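Local coordinates for protein 4-alpha-glucanotransferase (Aquifex aeolicus, PDB 1TZ7) that belongs to the 4-alpha-glucanotransferase family (amylomaltase, or disproportionating enzyme) and is built round a parallel eight-stranded beta/alpha barrel, at residues A[225-230]-A[290-295]; A[253-258]-A[326-331]; A[130-135]-A[198-203]. All blocks are in the same frame, centred on the assembly; numbering follows the deposited sequence.

Interaction 1: residues A[225-230]-A[290-295]. Unlike the reference sequence in segment 290-295: Leu294 (reference His).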
loop_
_atom_site.group_PDB
_atom_site.type_symbol
_atom_site.label_atom_id
_atom_site.label_comp_id
_atom_site.label_asym_id
_atom_site.label_seq_id
_atom_site.Cartn_x
_atom_site.Cartn_y
_atom_site.Cartn_z
ATOM N N GLY A 225 -1.654 -2.154 6.766
ATOM C CA GLY A 225 -0.799 -1.548 5.782
ATOM C C GLY A 225 -0.391 -2.537 4.725
ATOM O O GLY A 225 -0.730 -3.711 4.795
ATOM N N ASP A 226 0.347 -2.056 3.743
ATOM C CA ASP A 226 0.555 -2.786 2.511
ATOM C C ASP A 226 2.034 -2.763 2.145
ATOM O O ASP A 226 2.627 -1.694 1.995
ATOM C CB ASP A 226 -0.271 -2.157 1.391
ATOM C CG ASP A 226 -0.443 -3.079 0.201
ATOM O OD1 ASP A 226 -1.467 -2.943 -0.513
ATOM O OD2 ASP A 226 0.388 -3.965 -0.105
ATOM N N LEU A 227 2.623 -3.948 2.015
ATOM C CA LEU A 227 4.047 -4.082 1.687
ATOM C C LEU A 227 4.207 -4.614 0.279
ATOM O O LEU A 227 3.955 -5.790 0.028
ATOM C CB LEU A 227 4.730 -5.045 2.666
ATOM C CG LEU A 227 5.448 -4.403 3.845
ATOM C CD1 LEU A 227 4.443 -3.869 4.841
ATOM C CD2 LEU A 227 6.389 -5.406 4.507
ATOM N N PRO A 228 4.627 -3.757 -0.647
ATOM C CA PRO A 228 4.948 -4.203 -1.999
ATOM C C PRO A 228 6.046 -5.254 -1.982
ATOM O O PRO A 228 6.948 -5.168 -1.163
ATOM C CB PRO A 228 5.434 -2.918 -2.688
ATOM C CG PRO A 228 4.883 -1.814 -1.871
ATOM C CD PRO A 228 4.831 -2.310 -0.479
ATOM N N MET A 229 5.964 -6.233 -2.875
ATOM C CA MET A 229 6.968 -7.287 -2.943
ATOM C C MET A 229 8.336 -6.679 -3.225
ATOM O O MET A 229 9.323 -7.026 -2.583
ATOM C CB MET A 229 6.611 -8.289 -4.034
ATOM C CG MET A 229 7.721 -9.310 -4.362
ATOM S SD MET A 229 8.245 -10.312 -2.939
ATOM C CE MET A 229 6.827 -11.372 -2.732
ATOM N N TYR A 230 8.366 -5.759 -4.188
ATOM C CA TYR A 230 9.609 -5.280 -4.800
ATOM C C TYR A 230 9.700 -3.758 -4.673
ATOM O O TYR A 230 8.684 -3.067 -4.731
ATOM C CB TYR A 230 9.625 -5.620 -6.292
ATOM C CG TYR A 230 9.777 -7.089 -6.630
ATOM C CD1 TYR A 230 8.796 -7.757 -7.365
ATOM C CD2 TYR A 230 10.907 -7.798 -6.252
ATOM C CE1 TYR A 230 8.934 -9.095 -7.693
ATOM C CE2 TYR A 230 11.053 -9.136 -6.575
ATOM C CZ TYR A 230 10.063 -9.780 -7.299
ATOM O OH TYR A 230 10.204 -11.104 -7.623
ATOM N N ILE A 290 13.581 -8.523 7.673
ATOM C CA ILE A 290 13.258 -8.313 9.078
ATOM C C ILE A 290 13.153 -6.817 9.392
ATOM O O ILE A 290 12.236 -6.388 10.077
ATOM C CB ILE A 290 14.322 -8.976 9.974
ATOM C CG1 ILE A 290 14.146 -10.494 9.955
ATOM C CG2 ILE A 290 14.227 -8.436 11.422
ATOM C CD1 ILE A 290 15.359 -11.256 10.422
ATOM N N ARG A 291 14.101 -6.033 8.881
ATOM C CA ARG A 291 14.084 -4.584 9.087
ATOM C C ARG A 291 12.859 -3.936 8.426
ATOM O O ARG A 291 12.289 -2.993 8.965
ATOM C CB ARG A 291 15.377 -3.947 8.556
ATOM C CG ARG A 291 16.577 -4.094 9.508
ATOM C CD ARG A 291 17.624 -3.000 9.362
ATOM N NE ARG A 291 18.122 -2.893 7.988
ATOM C CZ ARG A 291 19.049 -3.694 7.453
ATOM N NH1 ARG A 291 19.431 -3.515 6.195
ATOM N NH2 ARG A 291 19.597 -4.670 8.175
ATOM N N ARG A 292 12.459 -4.457 7.261
ATOM C CA ARG A 292 11.242 -3.985 6.579
ATOM C C ARG A 292 10.017 -4.181 7.458
ATOM O O ARG A 292 9.163 -3.304 7.552
ATOM C CB ARG A 292 11.029 -4.749 5.268
ATOM C CG ARG A 292 11.698 -4.156 4.086
ATOM C CD ARG A 292 11.133 -4.650 2.762
ATOM N NE ARG A 292 9.880 -3.981 2.410
ATOM C CZ ARG A 292 9.101 -4.337 1.393
ATOM N NH1 ARG A 292 7.987 -3.665 1.146
ATOM N NH2 ARG A 292 9.438 -5.368 0.617
ATOM N N VAL A 293 9.930 -5.346 8.086
ATOM C CA VAL A 293 8.768 -5.698 8.888
ATOM C C VAL A 293 8.745 -4.873 10.164
ATOM O O VAL A 293 7.727 -4.291 10.507
ATOM C CB VAL A 293 8.752 -7.212 9.223
ATOM C CG1 VAL A 293 7.670 -7.536 10.257
ATOM C CG2 VAL A 293 8.539 -8.027 7.959
ATOM N N LEU A 294 9.882 -4.817 10.857
ATOM C CA LEU A 294 10.015 -4.002 12.074
ATOM C C LEU A 294 9.611 -2.543 11.797
ATOM O O LEU A 294 8.846 -1.949 12.551
ATOM C CB LEU A 294 11.466 -4.061 12.608
ATOM C CG LEU A 294 11.670 -4.062 14.133
ATOM C CD1 LEU A 294 11.158 -5.330 14.747
ATOM C CD2 LEU A 294 13.140 -3.875 14.467
ATOM N N HIS A 295 10.128 -1.986 10.705
ATOM C CA HIS A 295 9.830 -0.599 10.327
ATOM C C HIS A 295 8.335 -0.394 10.120
ATOM O O HIS A 295 7.743 0.535 10.662
ATOM C CB HIS A 295 10.578 -0.233 9.049
ATOM C CG HIS A 295 10.206 1.107 8.488
ATOM N ND1 HIS A 295 10.765 2.284 8.939
ATOM C CD2 HIS A 295 9.338 1.454 7.509
ATOM C CE1 HIS A 295 10.255 3.298 8.263
ATOM N NE2 HIS A 295 9.387 2.821 7.389
#
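Leu227, the last residue of strand 222-227, comes closest to helix 287-297 at Arg292, with 8.7 Å between their CA atoms. Strand 222-227 is bonded through its backbone to strand 302-305, its parallel neighbour in the barrel, and helix 287-297 comes between the two in the chain, as in a beta-alpha-beta crossover. The contact lies where the strand gives way to the loop beginning at Pro228. Arg292 reaches across with a chain bent at its third torsion (chi3 79°), which sets its guanidinium end-on against the carbonyl of Pro228. Both terminal nitrogens use this one oxygen: Arg292 NH1 to Pro228 O is 2.9 Å and Arg292 NH2 to Pro228 O is 3.1 Å. The acceptor lies within about 1° of the guanidinium plane, and NH2 stands nearly in line with the C=O bond (170°). Met229 O is also near that plane; its hydrogen bond is with Tyr276 OH. Leu227 runs alongside the arginine, pointing the other way. Its CD2 lies 3.9 Å above one guanidinium face, off toward the rim, while Leu227 CG is 3.8 Å from Arg292 NH1. Pro228 brings CD to 3.8 Å from the same NH1. Val293, next along the helix, packs on Leu303 and Leu341. The two bonds to Pro228 O tie the helix to the first residue beyond the strand. All the touching residues are buried, and the carbonyl dipoles at the guanidinium edge would be expected to ease the cost of burying its positive charge.

Interaction 2: residues A[253-258]-A[326-331]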
loop_
_atom_site.group_PDB
_atom_site.type_symbol
_atom_site.label_atom_id
_atom_site.label_comp_id
_atom_site.label_asym_id
_atom_site.label_seq_id
_atom_site.Cartn_x
_atom_site.Cartn_y
_atom_site.Cartn_z
ATOM N N PRO A 253 20.123 -4.165 -13.934
ATOM C CA PRO A 253 19.374 -5.404 -13.714
ATOM C C PRO A 253 19.768 -6.498 -14.700
ATOM O O PRO A 253 19.812 -6.258 -15.903
ATOM C CB PRO A 253 17.913 -4.978 -13.930
ATOM C CG PRO A 253 17.908 -3.505 -13.729
ATOM C CD PRO A 253 19.233 -3.020 -14.192
ATOM N N LEU A 254 20.065 -7.681 -14.178
ATOM C CA LEU A 254 20.296 -8.861 -15.001
ATOM C C LEU A 254 18.964 -9.561 -15.291
ATOM O O LEU A 254 18.761 -10.105 -16.372
ATOM C CB LEU A 254 21.257 -9.820 -14.281
ATOM C CG LEU A 254 22.027 -10.846 -15.124
ATOM C CD1 LEU A 254 22.862 -10.170 -16.216
ATOM C CD2 LEU A 254 22.917 -11.694 -14.220
ATOM N N PHE A 255 18.062 -9.541 -14.310
ATOM C CA PHE A 255 16.686 -10.000 -14.517
ATOM C C PHE A 255 15.688 -9.032 -13.873
ATOM O O PHE A 255 16.015 -8.338 -12.911
ATOM C CB PHE A 255 16.500 -11.402 -13.937
ATOM C CG PHE A 255 17.343 -12.457 -14.611
ATOM C CD1 PHE A 255 16.891 -13.103 -15.756
ATOM C CD2 PHE A 255 18.585 -12.804 -14.098
ATOM C CE1 PHE A 255 17.667 -14.076 -16.378
ATOM C CE2 PHE A 255 19.364 -13.778 -14.718
ATOM C CZ PHE A 255 18.901 -14.411 -15.857
ATOM N N VAL A 256 14.469 -8.994 -14.411
ATOM C CA VAL A 256 13.423 -8.116 -13.884
ATOM C C VAL A 256 12.128 -8.886 -13.597
ATOM O O VAL A 256 11.969 -10.036 -14.007
ATOM C CB VAL A 256 13.117 -6.931 -14.855
ATOM C CG1 VAL A 256 14.284 -5.964 -14.894
ATOM C CG2 VAL A 256 12.786 -7.442 -16.254
ATOM N N ALA A 257 11.210 -8.236 -12.892
ATOM C CA ALA A 257 10.074 -8.918 -12.293
ATOM C C ALA A 257 8.858 -8.833 -13.197
ATOM O O ALA A 257 8.792 -7.995 -14.095
ATOM C CB ALA A 257 9.762 -8.320 -10.931
ATOM N N GLY A 258 7.898 -9.707 -12.948
ATOM C CA GLY A 258 6.649 -9.713 -13.679
ATOM C C GLY A 258 5.828 -10.947 -13.360
ATOM O O GLY A 258 6.071 -11.622 -12.358
ATOM N N ASN A 326 9.040 -14.527 -22.144
ATOM C CA ASN A 326 10.202 -15.423 -22.113
ATOM C C ASN A 326 10.871 -15.458 -20.735
ATOM O O ASN A 326 12.093 -15.358 -20.625
ATOM C CB ASN A 326 11.218 -15.007 -23.178
ATOM C CG ASN A 326 10.833 -15.477 -24.560
ATOM O OD1 ASN A 326 11.442 -16.391 -25.108
ATOM N ND2 ASN A 326 9.812 -14.855 -25.132
ATOM N N GLY A 327 10.063 -15.607 -19.693
ATOM C CA GLY A 327 10.576 -15.736 -18.340
ATOM C C GLY A 327 10.566 -17.174 -17.850
ATOM O O GLY A 327 10.419 -18.112 -18.637
ATOM N N ARG A 328 10.727 -17.344 -16.542
ATOM C CA ARG A 328 10.627 -18.657 -15.914
ATOM C C ARG A 328 10.332 -18.524 -14.429
ATOM O O ARG A 328 10.630 -17.507 -13.817
ATOM C CB ARG A 328 11.919 -19.444 -16.111
ATOM C CG ARG A 328 13.178 -18.711 -15.636
ATOM C CD ARG A 328 14.309 -19.648 -15.184
ATOM N NE ARG A 328 15.551 -19.212 -15.662
ATOM C CZ ARG A 328 16.506 -18.551 -15.010
ATOM N NH1 ARG A 328 16.491 -18.287 -13.698
ATOM N NH2 ARG A 328 17.547 -18.222 -15.715
ATOM N N TRP A 329 9.747 -19.561 -13.854
ATOM C CA TRP A 329 9.493 -19.593 -12.428
ATOM C C TRP A 329 10.759 -19.995 -11.678
ATOM O O TRP A 329 11.365 -21.019 -11.972
ATOM C CB TRP A 329 8.356 -20.558 -12.107
ATOM C CG TRP A 329 6.993 -20.021 -12.479
ATOM C CD1 TRP A 329 6.174 -20.474 -13.478
ATOM C CD2 TRP A 329 6.300 -18.933 -11.859
ATOM N NE1 TRP A 329 5.016 -19.733 -13.513
ATOM C CE2 TRP A 329 5.066 -18.781 -12.529
ATOM C CE3 TRP A 329 6.594 -18.064 -10.799
ATOM C CZ2 TRP A 329 4.133 -17.801 -12.174
ATOM C CZ3 TRP A 329 5.661 -17.090 -10.451
ATOM C CH2 TRP A 329 4.450 -16.971 -11.139
ATOM N N VAL A 330 11.151 -19.170 -10.714
ATOM C CA VAL A 330 12.327 -19.435 -9.897
ATOM C C VAL A 330 11.926 -19.544 -8.427
ATOM O O VAL A 330 11.301 -18.635 -7.875
ATOM C CB VAL A 330 13.371 -18.312 -10.043
ATOM C CG1 VAL A 330 14.613 -18.620 -9.205
ATOM C CG2 VAL A 330 13.746 -18.115 -11.515
ATOM N N LYS A 331 12.291 -20.658 -7.797
ATOM C CA LYS A 331 11.915 -20.917 -6.405
ATOM C C LYS A 331 12.604 -19.933 -5.468
ATOM O O LYS A 331 13.791 -19.662 -5.607
ATOM C CB LYS A 331 12.277 -22.357 -6.010
ATOM C CG LYS A 331 11.500 -23.436 -6.786
ATOM C CD LYS A 331 10.067 -23.576 -6.276
ATOM C CE LYS A 331 9.300 -24.657 -7.043
ATOM N NZ LYS A 331 7.901 -24.241 -7.361
#
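The Phe255 ring and the Arg328 guanidinium meet obliquely, their planes 57° apart, with a corner of each group doing the touching. Arg328 NH2 comes to 4.0 Å from Phe255 CZ, the far end of the ring, and stands 4.2 Å from Phe255 CE1. Arg328 NH1 is farther from that ring end, 5.1 Å from Phe255 CZ, and turns to another partner, forming a salt bridge with Glu316 OE2. The ring and the glutamate therefore meet different terminal nitrogens of one guanidinium, and the charged end finds its principal partner in the carboxylate, the phenyl ring adding van der Waals contact. Glu316 belongs to strand 313-318, which runs between strands 255-259 and 328-331 in a four-stranded antiparallel sheet apart from the barrel. Its side chain also touches Phe255, and its backbone is hydrogen-bonded to Arg328, so the three residues form a row across three adjacent strands. With a strand in between, Phe255 CA and Arg328 CA are 10.7 Å apart, and it is the long side chains that close the distance. The CA-CB bond of Phe255 points toward segment 326-331, and CG stands anti to the carbonyl carbon (chi1 -63°). In Arg328, CG sits between the backbone N and the carbonyl carbon (chi1 54°), and the chain bends again farther out, at chi3. The CA-CB bond of Arg328 does not itself aim at Phe255, yet the guanidinium end comes closer to it. Phe255 is partly exposed and Arg328 exposed, and the small interface of 66 Å² lies at the protein surface. Next along the strand, Trp329 meets Trp315 edge-to-face and makes a cation-pi contact with Arg309.

Interaction 3: residues A[130-135]-A[198-203]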
loop_
_atom_site.group_PDB
_atom_site.type_symbol
_atom_site.label_atom_id
_atom_site.label_comp_id
_atom_site.label_asym_id
_atom_site.label_seq_id
_atom_site.Cartn_x
_atom_site.Cartn_y
_atom_site.Cartn_z
ATOM N N LYS A 130 9.239 26.235 2.822
ATOM C CA LYS A 130 9.040 27.454 3.598
ATOM C C LYS A 130 9.043 27.147 5.096
ATOM O O LYS A 130 9.559 27.925 5.897
ATOM C CB LYS A 130 7.712 28.115 3.202
ATOM C CG LYS A 130 7.552 29.542 3.695
ATOM C CD LYS A 130 6.462 30.287 2.910
ATOM C CE LYS A 130 6.986 30.811 1.566
ATOM N NZ LYS A 130 6.729 32.273 1.392
ATOM N N ALA A 131 8.469 26.004 5.462
ATOM C CA ALA A 131 8.396 25.590 6.863
ATOM C C ALA A 131 9.782 25.251 7.405
ATOM O O ALA A 131 10.088 25.526 8.562
ATOM C CB ALA A 131 7.464 24.388 7.011
ATOM N N PHE A 132 10.614 24.655 6.554
ATOM C CA PHE A 132 11.966 24.268 6.942
ATOM C C PHE A 132 12.837 25.496 7.243
ATOM O O PHE A 132 13.729 25.435 8.086
ATOM C CB PHE A 132 12.612 23.431 5.837
ATOM C CG PHE A 132 13.989 22.939 6.177
ATOM C CD1 PHE A 132 14.190 22.081 7.248
ATOM C CD2 PHE A 132 15.091 23.336 5.425
ATOM C CE1 PHE A 132 15.457 21.628 7.562
ATOM C CE2 PHE A 132 16.357 22.884 5.737
ATOM C CZ PHE A 132 16.541 22.030 6.807
ATOM N N LYS A 133 12.570 26.603 6.544
ATOM C CA LYS A 133 13.296 27.862 6.777
ATOM C C LYS A 133 12.972 28.435 8.155
ATOM O O LYS A 133 13.861 28.906 8.863
ATOM C CB LYS A 133 12.944 28.894 5.702
ATOM C CG LYS A 133 13.384 28.510 4.298
ATOM C CD LYS A 133 13.397 29.724 3.361
ATOM C CE LYS A 133 14.495 29.614 2.318
ATOM N NZ LYS A 133 14.186 28.583 1.289
ATOM N N ASN A 134 11.693 28.390 8.527
ATOM C CA ASN A 134 11.241 28.930 9.811
ATOM C C ASN A 134 11.343 27.891 10.928
ATOM O O ASN A 134 10.584 27.929 11.896
ATOM C CB ASN A 134 9.798 29.424 9.696
ATOM C CG ASN A 134 9.637 30.510 8.660
ATOM O OD1 ASN A 134 8.983 30.317 7.637
ATOM N ND2 ASN A 134 10.236 31.663 8.917
ATOM N N PHE A 135 12.289 26.969 10.785
ATOM C CA PHE A 135 12.429 25.853 11.707
ATOM C C PHE A 135 13.872 25.786 12.223
ATOM O O PHE A 135 14.796 26.312 11.596
ATOM C CB PHE A 135 12.019 24.548 11.018
ATOM C CG PHE A 135 11.982 23.354 11.935
ATOM C CD1 PHE A 135 10.892 23.132 12.776
ATOM C CD2 PHE A 135 13.030 22.444 11.950
ATOM C CE1 PHE A 135 10.859 22.024 13.618
ATOM C CE2 PHE A 135 12.999 21.338 12.789
ATOM C CZ PHE A 135 11.914 21.130 13.622
ATOM N N HIS A 198 15.345 16.920 3.957
ATOM C CA HIS A 198 14.675 15.676 3.612
ATOM C C HIS A 198 14.372 14.816 4.828
ATOM O O HIS A 198 13.394 14.074 4.832
ATOM C CB HIS A 198 15.483 14.910 2.575
ATOM C CG HIS A 198 15.463 15.554 1.233
ATOM N ND1 HIS A 198 14.294 15.774 0.539
ATOM C CD2 HIS A 198 16.456 16.071 0.473
ATOM C CE1 HIS A 198 14.568 16.381 -0.600
ATOM N NE2 HIS A 198 15.874 16.573 -0.665
ATOM N N VAL A 199 15.193 14.921 5.872
ATOM C CA VAL A 199 14.853 14.268 7.144
ATOM C C VAL A 199 13.707 15.022 7.827
ATOM O O VAL A 199 12.838 14.416 8.428
ATOM C CB VAL A 199 16.093 14.131 8.133
ATOM C CG1 VAL A 199 17.399 14.007 7.368
ATOM C CG2 VAL A 199 16.142 15.277 9.111
ATOM N N PHE A 200 13.715 16.352 7.702
ATOM C CA PHE A 200 12.637 17.193 8.243
ATOM C C PHE A 200 11.287 16.826 7.630
ATOM O O PHE A 200 10.283 16.766 8.328
ATOM C CB PHE A 200 12.936 18.681 7.991
ATOM C CG PHE A 200 11.739 19.586 8.175
ATOM C CD1 PHE A 200 11.328 19.970 9.444
ATOM C CD2 PHE A 200 11.023 20.050 7.073
ATOM C CE1 PHE A 200 10.225 20.802 9.614
ATOM C CE2 PHE A 200 9.922 20.880 7.241
ATOM C CZ PHE A 200 9.524 21.255 8.512
ATOM N N VAL A 201 11.274 16.581 6.322
ATOM C CA VAL A 201 10.046 16.181 5.632
ATOM C C VAL A 201 9.543 14.831 6.166
ATOM O O VAL A 201 8.352 14.655 6.410
ATOM C CB VAL A 201 10.262 16.087 4.086
ATOM C CG1 VAL A 201 9.084 15.391 3.413
ATOM C CG2 VAL A 201 10.465 17.472 3.496
ATOM N N GLN A 202 10.464 13.891 6.352
ATOM C CA GLN A 202 10.124 12.583 6.906
ATOM C C GLN A 202 9.683 12.697 8.365
ATOM O O GLN A 202 8.766 12.013 8.796
ATOM C CB GLN A 202 11.316 11.635 6.791
ATOM C CG GLN A 202 11.619 11.204 5.369
ATOM C CD GLN A 202 10.410 10.639 4.671
ATOM O OE1 GLN A 202 9.837 9.659 5.123
ATOM N NE2 GLN A 202 10.010 11.264 3.573
ATOM N N PHE A 203 10.349 13.566 9.113
ATOM C CA PHE A 203 9.970 13.861 10.496
ATOM C C PHE A 203 8.501 14.308 10.566
ATOM O O PHE A 203 7.709 13.759 11.336
ATOM C CB PHE A 203 10.886 14.954 11.060
ATOM C CG PHE A 203 10.471 15.468 12.418
ATOM C CD1 PHE A 203 9.875 16.720 12.551
ATOM C CD2 PHE A 203 10.692 14.714 13.561
ATOM C CE1 PHE A 203 9.501 17.203 13.804
ATOM C CE2 PHE A 203 10.316 15.197 14.819
ATOM C CZ PHE A 203 9.722 16.438 14.933
#
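With its CG anti to the backbone N (chi1 165°), Phe200 lays its ring against the end of helix 117-133, and Phe132 and Phe135 hold their own CG atoms in the same relation to meet it. The three rings form an aromatic cluster. Phe132 and Phe200 lie side by side with their chains running opposite ways, Phe132 CD1 3.6 Å from Phe200 CG and the ring planes at 47°, an oblique pair whose centroids are 5.4 Å apart. The base of the same residue takes part too: Phe132 CA lies 3.9 Å above one face of the Phe200 ring, toward its rim. Phe135 crosses at the CD1-CE1 side of Phe200. Phe200 CE1 sits 3.8 Å above the centre of the Phe135 ring, though with planes at 49° the pair as a whole is again oblique. Ala131 completes the contact at the ring's edge, its CB 4.0 Å from Phe200 CZ. Phe132 lies near the C-terminal end of helix 117-133, while Phe135 follows Asn134, where the backbone has left helical angles. A helix end and the turn after it thus close on the long helix 192-218. Helix 138-147 packs alongside, Leu141 touching both Phe135 and Phe203, and Phe144 meeting Phe203 edge-to-face. The side chains that meet are all apolar and, with Phe200 buried at its middle and covered more than any other residue here, the contact would be held by dispersion and by removal of aromatic surface from water, without the directional demands of hydrogen bonding.

Interaction 3 closes first along the chain; then the segments of interactions 1 and 2 alternate, 225-230, 253-258, 290-295 and 326-331. Helix 192-218 of interaction 3 is followed directly by strand 222-227 of interaction 1, though the two centres are 26 Å apart. Interaction 1 is buried where a barrel strand ends against a helix, and interaction 2 lies in the separate antiparallel sheet at the surface. Their centres are 21 Å apart, yet they touch: Tyr230 CE1 is 3.4 Å from Ala257 CB, packing the loop after the barrel strand against that sheet. The centres of interactions 2 and 3 are 40 Å apart. The three contacts thus tie separate parts of one chain: strand to helix, strands of one sheet, and helix to helix.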